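Local atomic coordinates of Serine/threonine-protein kinase Tel1 (Chaetomium thermophilum, PDB entry 6SKY), a protein that probably phosphorylates serine and threonine residues of target proteins with ATP, switching on checkpoint signalling when DNA is damaged. Residues S1684-C1687 and F1688-G1691; L1674-L1677 and I1678-L1681. All blocks are in the same frame, centred on the assembly; numbering follows the deposited sequence.

The two contacts lie in series along a helical hairpin, consistent with the alpha-solenoid architecture of this protein. Interaction 2 is a stretch of helix 1670-1684, and interaction 1 is the turn that follows together with the start of helix 1687-1706; their centres are about 12 Å apart. They also meet directly. CG of Leu1681 packs at 3.6 Å on CG2 of Thr1689, so the end of the first helix touches the first turn of the second, and Ser1684 OG is hydrogen-bonded back to Ser1680 O. Interaction 2 is mostly buried, whereas interaction 1 faces the surface. Both lie away from the ATP-analogue pocket and the magnesium ion.

Interaction 1: residues S1684-C1687 and F1688-G1691; sequences SGDC and FTAG
With CG of Asp1686 set between its own backbone N and carbonyl carbon (chi1 37°), and OG1 of Thr1689 beside its backbone N (chi1 -74°), the carboxylate and the hydroxyl come together at the start of helix 1687-1706. The motif is the turn of a helical hairpin, with Asp1686 at the N-cap position. Aspartate is a familiar residue type there, but its side chain makes no capping bond; what links the two side chains, which cross at about a right angle, is a weak hydrogen bond from Thr1689 OG1 to Asp1686 OD1, 3.5 Å long. The carboxylate, if charged, would probably still be favoured by the helix N-terminus.

The other oxygen, OD2, lies 3.9 Å from CB of Phe1688. These two side chains run side by side in the same direction, and the Phe1688 ring, turned 76° from the carboxylate plane, leads away from the turn. Gly1685 suits its place because a side chain here would probably crowd Thr1689, whose CG2 lies 3.9 Å from the glycine CA.

The backbone begins the helical ladder at once: Ala1690 N donates to Asp1686 O at 3.1 Å. Gly1691 N follows, bonding to Cys1687 O at 2.9 Å. The small side chain of Ala1690 lies beside the first of these bonds, its CB 3.3 Å from the same Asp1686 O that receives its N-H.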
loop_
_atom_site.group_PDB
_atom_site.type_symbol
_atom_site.label_atom_id
_atom_site.label_comp_id
_atom_site.label_asym_id
_atom_site.label_seq_id
_atom_site.Cartn_x
_atom_site.Cartn_y
_atom_site.Cartn_z
ATOM N N SER A 1684 5.413 -43.771 50.149
ATOM C CA SER A 1684 6.479 -43.428 49.224
ATOM C C SER A 1684 7.835 -43.279 49.885
ATOM O O SER A 1684 8.811 -42.972 49.191
ATOM C CB SER A 1684 6.141 -42.131 48.476
ATOM O OG SER A 1684 6.176 -41.012 49.338
ATOM N N GLY A 1685 7.936 -43.481 51.190
ATOM C CA GLY A 1685 9.194 -43.336 51.881
ATOM C C GLY A 1685 9.889 -44.667 52.110
ATOM O O GLY A 1685 9.371 -45.738 51.813
ATOM N N ASP A 1686 11.098 -44.573 52.651
ATOM C CA ASP A 1686 11.801 -45.738 53.164
ATOM C C ASP A 1686 11.222 -46.084 54.531
ATOM O O ASP A 1686 10.152 -45.610 54.915
ATOM C CB ASP A 1686 13.298 -45.473 53.220
ATOM C CG ASP A 1686 13.619 -44.057 53.622
ATOM O OD1 ASP A 1686 13.000 -43.136 53.053
ATOM O OD2 ASP A 1686 14.484 -43.861 54.499
ATOM N N CYS A 1687 11.912 -46.942 55.280
ATOM C CA CYS A 1687 11.432 -47.294 56.611
ATOM C C CYS A 1687 11.356 -46.066 57.506
ATOM O O CYS A 1687 10.341 -45.827 58.169
ATOM C CB CYS A 1687 12.341 -48.356 57.229
ATOM S SG CYS A 1687 12.016 -48.672 58.972
ATOM N N PHE A 1688 12.416 -45.259 57.511
ATOM C CA PHE A 1688 12.501 -44.133 58.433
ATOM C C PHE A 1688 11.420 -43.101 58.151
ATOM O O PHE A 1688 10.727 -42.637 59.065
ATOM C CB PHE A 1688 13.881 -43.494 58.329
ATOM C CG PHE A 1688 14.228 -42.625 59.487
ATOM C CD1 PHE A 1688 13.564 -42.762 60.690
ATOM C CD2 PHE A 1688 15.216 -41.670 59.375
ATOM C CE1 PHE A 1688 13.883 -41.967 61.764
ATOM C CE2 PHE A 1688 15.539 -40.869 60.447
ATOM C CZ PHE A 1688 14.870 -41.019 61.644
ATOM N N THR A 1689 11.271 -42.723 56.883
ATOM C CA THR A 1689 10.317 -41.688 56.517
ATOM C C THR A 1689 8.884 -42.139 56.752
ATOM O O THR A 1689 8.071 -41.380 57.289
ATOM C CB THR A 1689 10.540 -41.295 55.063
ATOM O OG1 THR A 1689 11.734 -40.512 54.971
ATOM C CG2 THR A 1689 9.385 -40.498 54.542
ATOM N N ALA A 1690 8.551 -43.365 56.359
ATOM C CA ALA A 1690 7.215 -43.872 56.640
ATOM C C ALA A 1690 6.961 -43.965 58.136
ATOM O O ALA A 1690 5.830 -43.764 58.586
ATOM C CB ALA A 1690 7.017 -45.230 55.976
ATOM N N GLY A 1691 7.998 -44.239 58.926
ATOM C CA GLY A 1691 7.818 -44.279 60.367
ATOM C C GLY A 1691 7.519 -42.912 60.948
ATOM O O GLY A 1691 6.619 -42.759 61.780
#

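Interaction 2: residues L1674-L1677 and I1678-L1681; sequences LLNL and IKSL
Three successive helical bonds of 2.9 to 3.0 Å join 1674-1677 to 1678-1681: Ile1678 N to Leu1674 O, Lys1679 N to Leu1675 O and Ser1680 N to Asn1676 O. Leu1681 N bonds to Ile1678 O, 3.1 Å away. Leu1677 O is taken by the Ser1680 hydroxyl, OG donating over 3.1 Å from above the carbonyl plane. That reach depends on chi1 of 82°, which tucks OG back between the backbone N and the carbonyl carbon. Replacing Ser1680 by alanine removes the hydroxyl, and Leu1677 O would probably be left without this donor.

One turn on from Leu1674, CG1 of Ile1678 lies 3.3 Å from Leu1674 O. Asn1676 and Lys1679 lie side by side on the more open flank, polar residues where the helix is not fully covered, and the amine of Lys1679 bonds to Ser1719 O.

The leucines and the isoleucine suit the covered sides: Leu1674 and Leu1677 pack on helix 1793-1808, Leu1675 on helix 1710-1719, and Leu1675, Ile1678 and Leu1681 on helix 1687-1706, the next helix in the chain.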
loop_
_atom_site.group_PDB
_atom_site.type_symbol
_atom_site.label_atom_id
_atom_site.label_comp_id
_atom_site.label_asym_id
_atom_site.label_seq_id
_atom_site.Cartn_x
_atom_site.Cartn_y
_atom_site.Cartn_z
ATOM N N LEU A 1674 -1.510 -30.150 54.424
ATOM C CA LEU A 1674 -0.460 -30.793 55.203
ATOM C C LEU A 1674 -0.767 -32.260 55.448
ATOM O O LEU A 1674 0.140 -33.094 55.435
ATOM C CB LEU A 1674 -0.259 -30.068 56.523
ATOM C CG LEU A 1674 0.719 -28.913 56.450
ATOM C CD1 LEU A 1674 0.967 -28.395 57.825
ATOM C CD2 LEU A 1674 1.993 -29.380 55.819
ATOM N N LEU A 1675 -2.034 -32.603 55.669
ATOM C CA LEU A 1675 -2.374 -34.001 55.881
ATOM C C LEU A 1675 -2.125 -34.827 54.634
ATOM O O LEU A 1675 -1.656 -35.959 54.729
ATOM C CB LEU A 1675 -3.823 -34.135 56.330
ATOM C CG LEU A 1675 -4.049 -33.699 57.771
ATOM C CD1 LEU A 1675 -5.471 -33.955 58.173
ATOM C CD2 LEU A 1675 -3.100 -34.429 58.675
ATOM N N ASN A 1676 -2.420 -34.286 53.454
ATOM C CA ASN A 1676 -2.113 -35.017 52.231
ATOM C C ASN A 1676 -0.614 -35.139 52.022
ATOM O O ASN A 1676 -0.126 -36.192 51.596
ATOM C CB ASN A 1676 -2.761 -34.341 51.033
ATOM C CG ASN A 1676 -4.243 -34.550 50.991
ATOM O OD1 ASN A 1676 -4.827 -35.074 51.926
ATOM N ND2 ASN A 1676 -4.866 -34.139 49.903
ATOM N N LEU A 1677 0.137 -34.081 52.325
ATOM C CA LEU A 1677 1.585 -34.161 52.190
ATOM C C LEU A 1677 2.172 -35.206 53.124
ATOM O O LEU A 1677 3.120 -35.907 52.759
ATOM C CB LEU A 1677 2.217 -32.805 52.461
ATOM C CG LEU A 1677 2.306 -31.852 51.284
ATOM C CD1 LEU A 1677 3.082 -30.646 51.700
ATOM C CD2 LEU A 1677 2.978 -32.533 50.140
ATOM N N ILE A 1678 1.630 -35.324 54.331
ATOM C CA ILE A 1678 2.151 -36.294 55.286
ATOM C C ILE A 1678 1.697 -37.700 54.929
ATOM O O ILE A 1678 2.457 -38.659 55.066
ATOM C CB ILE A 1678 1.731 -35.907 56.711
ATOM C CG1 ILE A 1678 2.455 -34.639 57.145
ATOM C CG2 ILE A 1678 2.035 -37.014 57.671
ATOM C CD1 ILE A 1678 1.967 -34.087 58.446
ATOM N N LYS A 1679 0.464 -37.848 54.455
ATOM C CA LYS A 1679 -0.030 -39.157 54.060
ATOM C C LYS A 1679 0.757 -39.717 52.889
ATOM O O LYS A 1679 1.031 -40.919 52.840
ATOM C CB LYS A 1679 -1.508 -39.070 53.703
ATOM C CG LYS A 1679 -2.086 -40.365 53.218
ATOM C CD LYS A 1679 -3.445 -40.151 52.601
ATOM C CE LYS A 1679 -3.340 -39.333 51.339
ATOM N NZ LYS A 1679 -4.672 -39.070 50.747
ATOM N N SER A 1680 1.130 -38.868 51.931
ATOM C CA SER A 1680 1.897 -39.368 50.799
ATOM C C SER A 1680 3.263 -39.898 51.206
ATOM O O SER A 1680 3.897 -40.594 50.410
ATOM C CB SER A 1680 2.068 -38.277 49.754
ATOM O OG SER A 1680 3.136 -37.419 50.099
ATOM N N LEU A 1681 3.727 -39.594 52.415
ATOM C CA LEU A 1681 5.011 -40.089 52.886
ATOM C C LEU A 1681 4.938 -41.510 53.416
ATOM O O LEU A 1681 5.975 -42.168 53.524
ATOM C CB LEU A 1681 5.548 -39.178 53.982
ATOM C CG LEU A 1681 6.733 -38.306 53.627
ATOM C CD1 LEU A 1681 6.465 -37.595 52.334
ATOM C CD2 LEU A 1681 6.959 -37.325 54.743
#